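Local coordinates for glycosylation Associate Protein 2 (Streptococcus agalactiae serotype V, PDB 6OYC), which probably acts with partner Gap proteins in the glycosylation and accessory Sec export of streptococcal surface glycoproteins, through a region related to alpha/beta-hydrolases, at residues S76-F81 against R103-Q108; L118-Y123 against S231-I236; T286-V291 against Q352-F357; I395-T400 against F468-Q473; A402-E405 against P410-F413. One frame throughout, in Å; residues are numbered along the deposited sequence.

Contact 1: S76-F81 against R103-Q108; sequences SLSSFF and RSKMAQ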
# COMPACT_ATOMS: atom_id res chain seq x y z
N SER B 76 -0.36 -0.81 -31.21
CA SER B 76 0.59 0.29 -31.32
C SER B 76 0.39 1.37 -30.26
O SER B 76 1.25 2.26 -30.15
CB SER B 76 0.53 0.90 -32.72
OG SER B 76 -0.70 1.55 -32.94
N LEU B 77 -0.69 1.34 -29.47
CA LEU B 77 -0.82 2.30 -28.38
C LEU B 77 -0.06 1.86 -27.13
O LEU B 77 -0.02 2.61 -26.16
CB LEU B 77 -2.29 2.54 -28.04
CG LEU B 77 -3.08 3.13 -29.22
CD1 LEU B 77 -4.53 3.39 -28.85
CD2 LEU B 77 -2.41 4.41 -29.75
N SER B 78 0.56 0.68 -27.17
CA SER B 78 1.21 0.13 -25.99
C SER B 78 2.36 1.00 -25.50
O SER B 78 2.59 1.09 -24.29
CB SER B 78 1.69 -1.28 -26.31
OG SER B 78 2.53 -1.76 -25.28
N SER B 79 3.09 1.65 -26.42
CA SER B 79 4.23 2.45 -25.99
C SER B 79 3.81 3.68 -25.19
O SER B 79 4.64 4.24 -24.46
CB SER B 79 5.06 2.90 -27.21
OG SER B 79 4.39 3.93 -27.94
N PHE B 80 2.56 4.12 -25.30
CA PHE B 80 2.13 5.39 -24.74
C PHE B 80 1.46 5.29 -23.38
O PHE B 80 1.17 6.33 -22.79
CB PHE B 80 1.17 6.10 -25.72
CG PHE B 80 1.74 6.31 -27.09
CD1 PHE B 80 2.67 7.32 -27.32
CD2 PHE B 80 1.35 5.50 -28.16
CE1 PHE B 80 3.21 7.52 -28.59
CE2 PHE B 80 1.89 5.69 -29.43
CZ PHE B 80 2.82 6.70 -29.65
N PHE B 81 1.18 4.09 -22.86
CA PHE B 81 0.38 3.97 -21.64
C PHE B 81 0.96 2.90 -20.72
O PHE B 81 1.45 1.87 -21.18
CB PHE B 81 -1.09 3.64 -21.97
CG PHE B 81 -1.80 4.77 -22.66
CD1 PHE B 81 -2.27 5.87 -21.93
CD2 PHE B 81 -1.97 4.76 -24.04
CE1 PHE B 81 -2.90 6.93 -22.56
CE2 PHE B 81 -2.61 5.81 -24.69
CZ PHE B 81 -3.07 6.91 -23.94
N ARG B 103 -4.64 -7.26 -21.08
CA ARG B 103 -3.92 -8.03 -20.08
C ARG B 103 -2.54 -7.44 -19.84
O ARG B 103 -2.10 -7.30 -18.69
CB ARG B 103 -3.83 -9.49 -20.52
CG ARG B 103 -3.11 -10.38 -19.57
CD ARG B 103 -3.14 -11.82 -20.09
NE ARG B 103 -2.17 -12.64 -19.37
CZ ARG B 103 -2.41 -13.16 -18.17
NH1 ARG B 103 -3.58 -12.94 -17.57
NH2 ARG B 103 -1.47 -13.88 -17.57
N SER B 104 -1.84 -7.07 -20.90
CA SER B 104 -0.51 -6.52 -20.70
C SER B 104 -0.56 -5.18 -19.97
O SER B 104 0.43 -4.78 -19.35
CB SER B 104 0.23 -6.36 -22.03
OG SER B 104 -0.24 -5.23 -22.73
N LYS B 105 -1.70 -4.49 -20.03
CA LYS B 105 -1.82 -3.19 -19.38
C LYS B 105 -2.66 -3.25 -18.11
O LYS B 105 -3.02 -2.19 -17.58
CB LYS B 105 -2.42 -2.17 -20.36
CG LYS B 105 -1.61 -1.98 -21.62
CD LYS B 105 -0.19 -1.55 -21.29
CE LYS B 105 0.49 -0.96 -22.51
NZ LYS B 105 1.89 -0.60 -22.21
N MET B 106 -2.95 -4.45 -17.62
CA MET B 106 -3.83 -4.65 -16.47
C MET B 106 -5.05 -3.74 -16.54
O MET B 106 -5.39 -3.06 -15.57
CB MET B 106 -3.09 -4.43 -15.14
CG MET B 106 -1.81 -5.24 -15.01
SD MET B 106 -2.12 -7.03 -15.02
CE MET B 106 -2.60 -7.30 -13.32
N ALA B 107 -5.71 -3.71 -17.70
CA ALA B 107 -6.79 -2.77 -17.92
C ALA B 107 -7.81 -2.85 -16.79
O ALA B 107 -8.20 -3.93 -16.37
CB ALA B 107 -7.48 -3.05 -19.25
N GLN B 108 -8.21 -1.68 -16.30
CA GLN B 108 -9.27 -1.58 -15.30
C GLN B 108 -10.62 -1.65 -16.00
O GLN B 108 -10.82 -1.10 -17.08
CB GLN B 108 -9.16 -0.28 -14.50
CG GLN B 108 -7.77 -0.02 -13.89
CD GLN B 108 -7.83 0.85 -12.63
OE1 GLN B 108 -8.72 0.67 -11.80
NE2 GLN B 108 -6.88 1.79 -12.49

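Contact 2: L118-Y123 against S231-I236; sequences LIRQFY and SLESDI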
# COMPACT_ATOMS: atom_id res chain seq x y z
N LEU B 118 -17.12 7.30 -14.19
CA LEU B 118 -15.76 7.15 -14.70
C LEU B 118 -15.12 8.51 -14.96
O LEU B 118 -13.93 8.70 -14.68
CB LEU B 118 -15.75 6.32 -15.99
CG LEU B 118 -14.33 6.04 -16.50
CD1 LEU B 118 -13.53 5.29 -15.43
CD2 LEU B 118 -14.32 5.29 -17.84
N ILE B 119 -15.88 9.46 -15.50
CA ILE B 119 -15.36 10.80 -15.68
C ILE B 119 -14.90 11.39 -14.35
O ILE B 119 -13.81 11.95 -14.24
CB ILE B 119 -16.42 11.69 -16.35
CG1 ILE B 119 -16.61 11.24 -17.80
CG2 ILE B 119 -16.05 13.20 -16.22
CD1 ILE B 119 -17.94 11.57 -18.36
N ARG B 120 -15.73 11.25 -13.31
CA ARG B 120 -15.38 11.77 -11.99
C ARG B 120 -14.14 11.09 -11.44
O ARG B 120 -13.26 11.74 -10.85
CB ARG B 120 -16.57 11.59 -11.03
CG ARG B 120 -16.53 12.45 -9.78
CD ARG B 120 -16.64 13.92 -10.16
NE ARG B 120 -16.74 14.82 -9.01
CZ ARG B 120 -16.64 16.14 -9.11
NH1 ARG B 120 -16.42 16.70 -10.30
NH2 ARG B 120 -16.75 16.91 -8.03
N GLN B 121 -14.04 9.77 -11.63
CA GLN B 121 -12.86 9.02 -11.17
C GLN B 121 -11.60 9.47 -11.91
O GLN B 121 -10.53 9.61 -11.30
CB GLN B 121 -13.07 7.52 -11.37
CG GLN B 121 -14.14 6.90 -10.49
CD GLN B 121 -14.43 5.45 -10.88
OE1 GLN B 121 -14.68 5.14 -12.04
NE2 GLN B 121 -14.39 4.56 -9.90
N PHE B 122 -11.68 9.64 -13.22
CA PHE B 122 -10.57 10.25 -13.95
C PHE B 122 -10.20 11.59 -13.32
O PHE B 122 -9.04 11.83 -12.95
CB PHE B 122 -10.96 10.45 -15.43
CG PHE B 122 -10.93 9.20 -16.27
CD1 PHE B 122 -10.50 7.98 -15.73
CD2 PHE B 122 -11.31 9.24 -17.61
CE1 PHE B 122 -10.46 6.82 -16.53
CE2 PHE B 122 -11.28 8.09 -18.41
CZ PHE B 122 -10.87 6.88 -17.87
N TYR B 123 -11.20 12.47 -13.16
CA TYR B 123 -10.95 13.83 -12.70
C TYR B 123 -10.21 13.86 -11.36
O TYR B 123 -9.32 14.69 -11.15
CB TYR B 123 -12.28 14.58 -12.57
CG TYR B 123 -12.11 16.08 -12.48
CD1 TYR B 123 -11.34 16.76 -13.42
CD2 TYR B 123 -12.73 16.83 -11.48
CE1 TYR B 123 -11.18 18.12 -13.37
CE2 TYR B 123 -12.58 18.21 -11.43
CZ TYR B 123 -11.79 18.84 -12.38
OH TYR B 123 -11.61 20.20 -12.36
N SER B 231 -14.84 7.62 1.57
CA SER B 231 -14.25 8.31 0.44
C SER B 231 -15.04 9.58 0.19
O SER B 231 -16.18 9.53 -0.28
CB SER B 231 -14.21 7.42 -0.81
OG SER B 231 -13.65 8.12 -1.91
N LEU B 232 -14.43 10.72 0.50
CA LEU B 232 -15.08 12.02 0.48
C LEU B 232 -14.52 12.88 -0.65
O LEU B 232 -13.31 12.93 -0.86
CB LEU B 232 -14.87 12.77 1.79
CG LEU B 232 -15.39 12.04 3.02
CD1 LEU B 232 -15.27 12.95 4.25
CD2 LEU B 232 -16.82 11.65 2.75
N GLU B 233 -15.39 13.62 -1.29
CA GLU B 233 -14.97 14.39 -2.43
C GLU B 233 -15.85 15.61 -2.51
O GLU B 233 -17.08 15.50 -2.43
CB GLU B 233 -15.08 13.51 -3.69
CG GLU B 233 -14.87 14.19 -4.95
CD GLU B 233 -16.15 14.70 -5.58
OE1 GLU B 233 -17.03 13.89 -5.92
OE2 GLU B 233 -16.21 15.92 -5.77
N SER B 234 -15.24 16.78 -2.64
CA SER B 234 -15.99 18.01 -2.85
C SER B 234 -15.10 19.00 -3.57
O SER B 234 -13.87 18.93 -3.48
CB SER B 234 -16.48 18.61 -1.52
OG SER B 234 -16.89 19.95 -1.70
N ASP B 235 -15.71 19.94 -4.26
CA ASP B 235 -14.88 20.94 -4.93
C ASP B 235 -14.49 22.09 -4.02
O ASP B 235 -13.77 22.99 -4.46
CB ASP B 235 -15.56 21.44 -6.19
CG ASP B 235 -15.71 20.34 -7.25
OD1 ASP B 235 -16.66 20.41 -8.06
OD2 ASP B 235 -14.86 19.41 -7.28
N ILE B 236 -14.88 22.05 -2.75
CA ILE B 236 -14.45 23.03 -1.77
C ILE B 236 -13.19 22.52 -1.09
O ILE B 236 -13.13 21.36 -0.66
CB ILE B 236 -15.55 23.29 -0.74
CG1 ILE B 236 -16.73 23.99 -1.40
CG2 ILE B 236 -15.01 24.09 0.41
CD1 ILE B 236 -18.10 23.55 -0.86
O HOH W 1 -16.21 19.44 -10.40

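Contact 3: T286-V291 against Q352-F357; sequences TYFDPV and QEKLAF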
# COMPACT_ATOMS: atom_id res chain seq x y z
N THR B 286 -1.02 -3.93 -1.51
CA THR B 286 -0.13 -4.52 -2.49
C THR B 286 -0.21 -3.74 -3.78
O THR B 286 -1.27 -3.22 -4.14
CB THR B 286 -0.47 -6.02 -2.75
OG1 THR B 286 -1.81 -6.12 -3.22
CG2 THR B 286 -0.33 -6.84 -1.47
N TYR B 287 0.92 -3.64 -4.47
CA TYR B 287 0.95 -3.10 -5.82
C TYR B 287 1.63 -4.12 -6.72
O TYR B 287 2.66 -4.70 -6.35
CB TYR B 287 1.70 -1.77 -5.88
CG TYR B 287 1.77 -1.26 -7.29
CD1 TYR B 287 0.66 -0.70 -7.89
CD2 TYR B 287 2.93 -1.40 -8.05
CE1 TYR B 287 0.69 -0.26 -9.17
CE2 TYR B 287 2.98 -0.96 -9.35
CZ TYR B 287 1.85 -0.39 -9.91
OH TYR B 287 1.88 0.06 -11.20
N PHE B 288 1.08 -4.33 -7.92
CA PHE B 288 1.60 -5.37 -8.80
C PHE B 288 1.70 -4.87 -10.23
O PHE B 288 0.72 -4.34 -10.77
CB PHE B 288 0.72 -6.62 -8.72
CG PHE B 288 0.98 -7.64 -9.81
CD1 PHE B 288 2.15 -8.40 -9.81
CD2 PHE B 288 0.04 -7.86 -10.80
CE1 PHE B 288 2.37 -9.36 -10.81
CE2 PHE B 288 0.25 -8.82 -11.79
CZ PHE B 288 1.42 -9.57 -11.80
N ASP B 289 2.87 -5.04 -10.84
CA ASP B 289 3.13 -4.69 -12.24
C ASP B 289 3.72 -5.92 -12.93
O ASP B 289 4.86 -6.31 -12.61
CB ASP B 289 4.08 -3.49 -12.34
CG ASP B 289 4.23 -2.96 -13.78
OD1 ASP B 289 3.80 -3.61 -14.75
OD2 ASP B 289 4.81 -1.87 -13.93
N PRO B 290 2.99 -6.56 -13.86
CA PRO B 290 3.54 -7.77 -14.50
C PRO B 290 4.64 -7.49 -15.51
O PRO B 290 5.35 -8.42 -15.89
CB PRO B 290 2.31 -8.38 -15.20
CG PRO B 290 1.52 -7.18 -15.60
CD PRO B 290 1.72 -6.15 -14.47
N VAL B 291 4.79 -6.24 -15.97
CA VAL B 291 5.86 -5.83 -16.88
C VAL B 291 5.91 -6.73 -18.12
O VAL B 291 4.95 -6.74 -18.90
CB VAL B 291 7.21 -5.77 -16.13
CG1 VAL B 291 8.29 -5.02 -16.96
CG2 VAL B 291 6.99 -5.07 -14.79
N GLN B 352 0.93 -15.58 -3.78
CA GLN B 352 0.61 -16.76 -4.58
C GLN B 352 -0.36 -16.43 -5.70
O GLN B 352 -0.26 -17.00 -6.80
CB GLN B 352 0.03 -17.87 -3.70
CG GLN B 352 1.02 -18.37 -2.66
CD GLN B 352 0.61 -19.64 -1.92
OE1 GLN B 352 1.47 -20.48 -1.63
NE2 GLN B 352 -0.68 -19.78 -1.58
N GLU B 353 -1.28 -15.50 -5.46
CA GLU B 353 -2.23 -15.13 -6.49
C GLU B 353 -1.53 -14.50 -7.69
O GLU B 353 -1.90 -14.76 -8.84
CB GLU B 353 -3.28 -14.19 -5.90
CG GLU B 353 -4.47 -13.92 -6.79
CD GLU B 353 -5.34 -12.79 -6.24
OE1 GLU B 353 -5.37 -11.70 -6.85
OE2 GLU B 353 -5.98 -12.99 -5.18
N LYS B 354 -0.50 -13.69 -7.44
CA LYS B 354 0.18 -13.05 -8.57
C LYS B 354 1.14 -14.01 -9.28
O LYS B 354 1.36 -13.86 -10.49
CB LYS B 354 0.94 -11.81 -8.10
CG LYS B 354 0.08 -10.87 -7.29
CD LYS B 354 -1.08 -10.34 -8.09
CE LYS B 354 -2.12 -9.71 -7.16
NZ LYS B 354 -3.22 -9.07 -7.94
N LEU B 355 1.73 -14.96 -8.54
CA LEU B 355 2.44 -16.05 -9.20
C LEU B 355 1.51 -16.81 -10.13
O LEU B 355 1.83 -17.03 -11.30
CB LEU B 355 3.05 -16.99 -8.16
CG LEU B 355 4.41 -16.56 -7.61
CD1 LEU B 355 4.69 -17.27 -6.31
CD2 LEU B 355 5.50 -16.83 -8.59
N ALA B 356 0.34 -17.20 -9.61
CA ALA B 356 -0.66 -17.89 -10.43
C ALA B 356 -1.01 -17.08 -11.67
O ALA B 356 -0.97 -17.59 -12.79
CB ALA B 356 -1.91 -18.18 -9.59
N PHE B 357 -1.35 -15.80 -11.49
CA PHE B 357 -1.66 -14.94 -12.63
C PHE B 357 -0.56 -14.99 -13.69
O PHE B 357 -0.85 -15.02 -14.89
CB PHE B 357 -1.86 -13.50 -12.16
CG PHE B 357 -2.11 -12.51 -13.28
CD1 PHE B 357 -3.40 -12.27 -13.75
CD2 PHE B 357 -1.07 -11.78 -13.82
CE1 PHE B 357 -3.63 -11.34 -14.76
CE2 PHE B 357 -1.30 -10.85 -14.83
CZ PHE B 357 -2.58 -10.62 -15.30

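Contact 4: I395-T400 against F468-Q473; sequences IFNLGT and FSDLLQ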
# COMPACT_ATOMS: atom_id res chain seq x y z
N ILE B 395 15.93 -8.14 10.74
CA ILE B 395 15.33 -8.11 12.06
C ILE B 395 14.41 -9.32 12.16
O ILE B 395 13.41 -9.40 11.43
CB ILE B 395 14.54 -6.82 12.32
CG1 ILE B 395 15.41 -5.60 12.01
CG2 ILE B 395 14.06 -6.79 13.76
CD1 ILE B 395 14.66 -4.29 12.07
N PHE B 396 14.76 -10.27 13.03
CA PHE B 396 13.97 -11.48 13.22
C PHE B 396 13.50 -11.68 14.65
O PHE B 396 12.53 -12.41 14.86
CB PHE B 396 14.76 -12.75 12.84
CG PHE B 396 15.33 -12.76 11.44
CD1 PHE B 396 14.69 -12.11 10.39
CD2 PHE B 396 16.51 -13.44 11.17
CE1 PHE B 396 15.23 -12.13 9.10
CE2 PHE B 396 17.06 -13.48 9.89
CZ PHE B 396 16.42 -12.82 8.85
N ASN B 397 14.16 -11.07 15.62
CA ASN B 397 13.87 -11.30 17.03
C ASN B 397 13.20 -10.04 17.57
O ASN B 397 13.85 -9.16 18.15
CB ASN B 397 15.15 -11.67 17.78
CG ASN B 397 15.85 -12.88 17.17
OD1 ASN B 397 15.37 -14.01 17.26
ND2 ASN B 397 16.98 -12.64 16.52
N LEU B 398 11.88 -9.95 17.36
CA LEU B 398 11.17 -8.73 17.73
C LEU B 398 11.10 -8.57 19.24
O LEU B 398 11.32 -7.47 19.76
CB LEU B 398 9.77 -8.74 17.11
CG LEU B 398 9.73 -8.12 15.71
CD1 LEU B 398 8.31 -8.11 15.16
CD2 LEU B 398 10.32 -6.72 15.75
N GLY B 399 10.79 -9.65 19.96
CA GLY B 399 10.85 -9.62 21.42
C GLY B 399 12.19 -9.16 21.96
O GLY B 399 12.25 -8.47 22.98
N THR B 400 13.28 -9.51 21.26
CA THR B 400 14.59 -8.99 21.62
C THR B 400 14.70 -7.49 21.32
O THR B 400 15.26 -6.73 22.13
CB THR B 400 15.68 -9.77 20.88
OG1 THR B 400 15.75 -11.11 21.39
CG2 THR B 400 17.05 -9.08 21.01
N PHE B 468 21.72 -12.72 11.81
CA PHE B 468 22.41 -13.56 10.83
C PHE B 468 22.79 -14.90 11.43
O PHE B 468 22.47 -15.96 10.87
CB PHE B 468 23.65 -12.84 10.30
CG PHE B 468 24.44 -13.67 9.32
CD1 PHE B 468 23.80 -14.53 8.44
CD2 PHE B 468 25.82 -13.61 9.29
CE1 PHE B 468 24.53 -15.31 7.54
CE2 PHE B 468 26.55 -14.38 8.38
CZ PHE B 468 25.90 -15.23 7.51
N SER B 469 23.48 -14.89 12.58
CA SER B 469 23.92 -16.13 13.21
C SER B 469 22.77 -17.10 13.42
O SER B 469 22.84 -18.27 13.03
CB SER B 469 24.61 -15.84 14.54
OG SER B 469 25.36 -14.64 14.47
N ASP B 470 21.68 -16.62 14.04
CA ASP B 470 20.52 -17.47 14.29
C ASP B 470 20.04 -18.16 13.03
O ASP B 470 19.57 -19.30 13.08
CB ASP B 470 19.37 -16.65 14.85
CG ASP B 470 19.62 -16.23 16.24
OD1 ASP B 470 20.47 -16.86 16.90
OD2 ASP B 470 18.98 -15.25 16.69
N LEU B 471 20.14 -17.47 11.89
CA LEU B 471 19.62 -18.02 10.65
C LEU B 471 20.46 -19.20 10.16
O LEU B 471 19.91 -20.21 9.70
CB LEU B 471 19.55 -16.92 9.59
CG LEU B 471 18.85 -17.33 8.30
CD1 LEU B 471 17.49 -17.93 8.63
CD2 LEU B 471 18.72 -16.14 7.37
N LEU B 472 21.79 -19.09 10.25
CA LEU B 472 22.64 -20.21 9.87
C LEU B 472 22.37 -21.43 10.72
O LEU B 472 22.29 -22.56 10.21
CB LEU B 472 24.11 -19.81 9.98
CG LEU B 472 24.51 -18.60 9.15
CD1 LEU B 472 25.52 -17.75 9.89
CD2 LEU B 472 25.08 -19.05 7.82
N GLN B 473 22.19 -21.23 12.03
CA GLN B 473 21.96 -22.35 12.94
C GLN B 473 20.79 -23.21 12.49
O GLN B 473 20.77 -24.42 12.75
CB GLN B 473 21.73 -21.83 14.36
CG GLN B 473 22.94 -21.13 14.96
CD GLN B 473 22.76 -20.75 16.43
OE1 GLN B 473 22.24 -21.53 17.24
NE2 GLN B 473 23.19 -19.54 16.79

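Contact 5: A402-E405 against P410-F413; sequences AQRE and PDGF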
# COMPACT_ATOMS: atom_id res chain seq x y z
N ALA B 402 12.30 -5.49 21.42
CA ALA B 402 11.50 -4.90 22.48
C ALA B 402 12.35 -4.71 23.74
O ALA B 402 12.46 -3.59 24.26
CB ALA B 402 10.29 -5.79 22.76
N GLN B 403 12.97 -5.78 24.22
CA GLN B 403 13.79 -5.70 25.44
C GLN B 403 14.90 -4.67 25.32
O GLN B 403 15.28 -4.06 26.32
CB GLN B 403 14.37 -7.07 25.76
CG GLN B 403 13.29 -8.08 26.07
CD GLN B 403 12.63 -7.81 27.39
OE1 GLN B 403 13.19 -7.10 28.23
NE2 GLN B 403 11.44 -8.37 27.60
N ARG B 404 15.41 -4.43 24.12
CA ARG B 404 16.40 -3.38 23.94
C ARG B 404 15.91 -2.02 24.43
O ARG B 404 16.72 -1.10 24.60
CB ARG B 404 16.80 -3.32 22.46
CG ARG B 404 17.92 -2.37 22.12
CD ARG B 404 17.48 -1.45 21.00
NE ARG B 404 18.40 -0.34 20.74
CZ ARG B 404 18.43 0.78 21.45
NH1 ARG B 404 17.60 0.95 22.48
NH2 ARG B 404 19.30 1.73 21.14
N GLU B 405 14.61 -1.87 24.69
CA GLU B 405 14.08 -0.60 25.19
C GLU B 405 14.28 -0.43 26.69
O GLU B 405 14.22 0.70 27.18
CB GLU B 405 12.60 -0.45 24.82
CG GLU B 405 12.31 -0.39 23.31
CD GLU B 405 13.02 0.78 22.62
OE1 GLU B 405 12.86 1.93 23.09
OE2 GLU B 405 13.73 0.54 21.61
N PRO B 410 20.97 5.85 23.35
CA PRO B 410 20.48 7.21 23.04
C PRO B 410 19.49 7.30 21.89
O PRO B 410 19.13 8.42 21.51
CB PRO B 410 21.78 7.95 22.69
CG PRO B 410 22.65 6.91 22.09
CD PRO B 410 22.33 5.62 22.82
N ASP B 411 19.03 6.19 21.31
CA ASP B 411 18.12 6.26 20.17
C ASP B 411 17.46 4.89 19.99
O ASP B 411 17.98 4.03 19.27
CB ASP B 411 18.83 6.72 18.90
CG ASP B 411 20.08 5.90 18.61
OD1 ASP B 411 20.60 6.00 17.48
OD2 ASP B 411 20.53 5.16 19.51
N GLY B 412 16.31 4.70 20.64
CA GLY B 412 15.63 3.42 20.60
C GLY B 412 14.69 3.29 19.42
O GLY B 412 14.59 4.16 18.55
N PHE B 413 14.00 2.16 19.38
CA PHE B 413 12.92 1.90 18.43
C PHE B 413 11.67 1.58 19.24
O PHE B 413 11.22 0.43 19.29
CB PHE B 413 13.31 0.75 17.48
CG PHE B 413 12.37 0.58 16.33
CD1 PHE B 413 12.20 1.59 15.40
CD2 PHE B 413 11.67 -0.60 16.16
CE1 PHE B 413 11.34 1.43 14.33
CE2 PHE B 413 10.80 -0.77 15.09
CZ PHE B 413 10.64 0.25 14.18

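Contact 1: S76-F81 against R103-Q108
Two flat peptide carbonyls, those of S78 and F81, receive the ammonium group of K105 in different ways. The F81 oxygen is met nearly head-on, with K105 NZ 2.7 Å from F81 O and a C=O...N angle of 166°. The S78 oxygen is met well off its axis instead: K105 NZ lies 2.8 Å from S78 O at 130°, slightly tilted from the carbonyl plane. Among the rings, that of F80 has S79 OG above the centre of one face and L77 CA at its edge, while the F81 ring leads away from the lysine, so this phenylalanine takes part through its carbonyl. A weak third bond runs from K105 NZ to S78 OG, 3.3 Å away. The lysine reaches this site because its chain bends once at chi2 (-58°) and is extended beyond. Here a positive charge gathers two carbonyls of the turn, with no carboxylate needed across the contact. K105 is also where helix 96-104 gives way to a Schellman motif, with M106 as its C-prime residue. Beyond the contact, F80 packs edge-to-face on F39 of helix 36-52, the K105 backbone bonds to Y84, and the K105 side chain touches V86 of strand 86-89, placing the turn beside the parallel five-stranded sheet.

Contact 2: L118-Y123 against S231-I236
R120, E233 and D235 bury nearly all of the surface, R120 the most. Its guanidinium is offered side-on to E233, so that NE and NH2 each find one carboxylate oxygen. R120 NE to E233 OE1 is weak at 3.2 Å, though nearly straight; R120 NH2 to E233 OE2 is modelled at 2.5 Å, a doubtfully short value on which little should rest. This is not the coplanar fork of an ideal pair, because the two planes stand 73° apart and NH2 meets OE2 from above the carboxylate plane. The bend of R120 at chi2 (65°) brings the head across E233. D235 comes from the opposite direction and adds a weak bond from R120 NH2 to D235 OD2, 3.2 Å long. A water links the two as well, accepting from R120 NH1 at 2.7 Å and donating to D235 OD1 at 2.6 Å. Two cations share the two acids, since K124 bridges both E233 OE2 and D235 OD2 and is the stronger partner of D235; this charge balance probably keeps both carboxylates ionised. Between them S234 makes an ST turn, its OG accepting from I236 N. Helix 115-125, which packs through I119 and F122 on strand 26-31 of the parallel sheet, meets the end of strand 230-232 of the antiparallel region, with Y185 of strand 185-195 touching both R120 and E233.

Contact 3: T286-V291 against Q352-F357
F288 presents one ring face to the lysine K354 and part of its rim to the ring of F357, and these two orientations define the packing. K354 CD lies over the face, turned there by the chain's bend at chi2 (-62°), 4.0 Å from the ring centroid and 18° off the normal, a CH-pi contact made by the chain's aliphatic part. K354 CB and CG touch the same ring, CB 3.9 Å from F288 CE1. P290 N, two residues on, lies over the opposite face, offset toward the rim, so both faces have a neighbour. The second aromatic is turned almost perpendicular: the F288 and F357 planes make 88°, with centroids 5.8 Å apart and F288 CE2 3.8 Å from F357 CD2, although the meeting is oblique. P290 CB then approaches the edge of the F357 ring, 4.4 Å from F357 CE2. Strand 283-289 of the mixed sheet and helix 341-358 are joined in this way, and D289 ends the strand with an Asx turn, its OD1 accepting from V291 N. The chemistry is that of a lysine used in two ways: the methylenes serve as apolar surface over a buried ring, while NZ reaches past it to a salt bridge with E274, with a second to E353 of its own helix, so that packing and charge pairing draw on one side chain.

Contact 4: I395-T400 against F468-Q473
N397 meets D470 where a loop of the alpha/beta-hydrolase-like fold, following strand 388-392, enters helix 398-403. Traced outward, N397 CB itself stays 5.4 Å from D470 OD2, and a chi1 of -56° sets CG beside the backbone N. CG comes to 4.0 Å of the same D470 OD2. At the tip the two branches part: OD1 accepts a hydrogen bond from W440 NE1 of helix 429-444, its stronger tie, while ND2 donates to D470 OD2 over 3.3 Å. That bond is bent, with an N-H...O angle of 140°, and reaches the oxygen nearly along its C-O axis; amide and carboxylate planes are perpendicular. The oxygen is not N397's alone, because T466 OG1, the stronger partner of D470, also bonds to OD2; the asparagine thus ties helix 429-444 to helix 467-473. N397 occupies the N-cap position, yet its side chain makes no capping bond. D464 OD2 holds the loop from the backbone side by accepting from the N atoms of both F396 and N397. Next to this polar link F396, stacked on F439, meets the helix obliquely, F396 CE2 lying 4.0 Å from L471 CD2.

Contact 5: A402-E405 against P410-F413
The backbone of E405 comes within 6.3 Å of that of G412, CA to CA, as the chain leaving helix 398-403 turns back on itself before entering helix 416-424 of the alpha/beta-hydrolase-like region. The closure is a short loop held across the contact by one hydrogen bond to E405, with R404 adding only long charge pairs. E405 bends at chi2 (-59°), which curls its carboxylate back toward the loop, and OE2 accepts from F413 N at 2.8 Å. The N-H arrives on the syn side of that oxygen, 28° out of the carboxylate plane, and its own angle of 146° leaves the bond somewhat bent. Both charged groups approach G412, which has no side chain of its own, from one side: E405 OE2 lies 3.6 Å from G412 CA, and R404 NH1, with one guanidinium face turned to that carbon, lies 3.7 Å from it. R404 NH2 is a long 4.0 Å from D411 OD2, so this salt bridge is held by charge at a distance; the arginine also pairs loosely with E405. The D411 carbonyl is bonded to Y463 OH, and the F413 ring meets F304 edge-to-face, near the putative nucleophile elbow without touching it. R404 likewise lies close to a Ser-His-Asp arrangement that is consistent with a hydrolase-type site. R404 NH2 comes 3.2 Å from D411 O as well, but the angle is too poor for a hydrogen bond.

Contacts 2 and 5 lie at the surface and rely on charges, a salt-bridge network with a bridging water in contact 2 and looser pairs in contact 5. Contact 4 is buried, mixing an amide–carboxylate bond with ring packing. Contacts 1 and 3 are partly buried and directly joined: R103 NH2 probably bonds to F357 O, and M106 packs against F288, P290 and F357, linking the parallel-sheet region to the mixed sheet. Both feature a bent lysine, used for its ammonium in contact 1 and its methylenes in contact 3. Contacts 4 and 5 share helix 398-403, contact 5 being nested within the loop closed by contact 4.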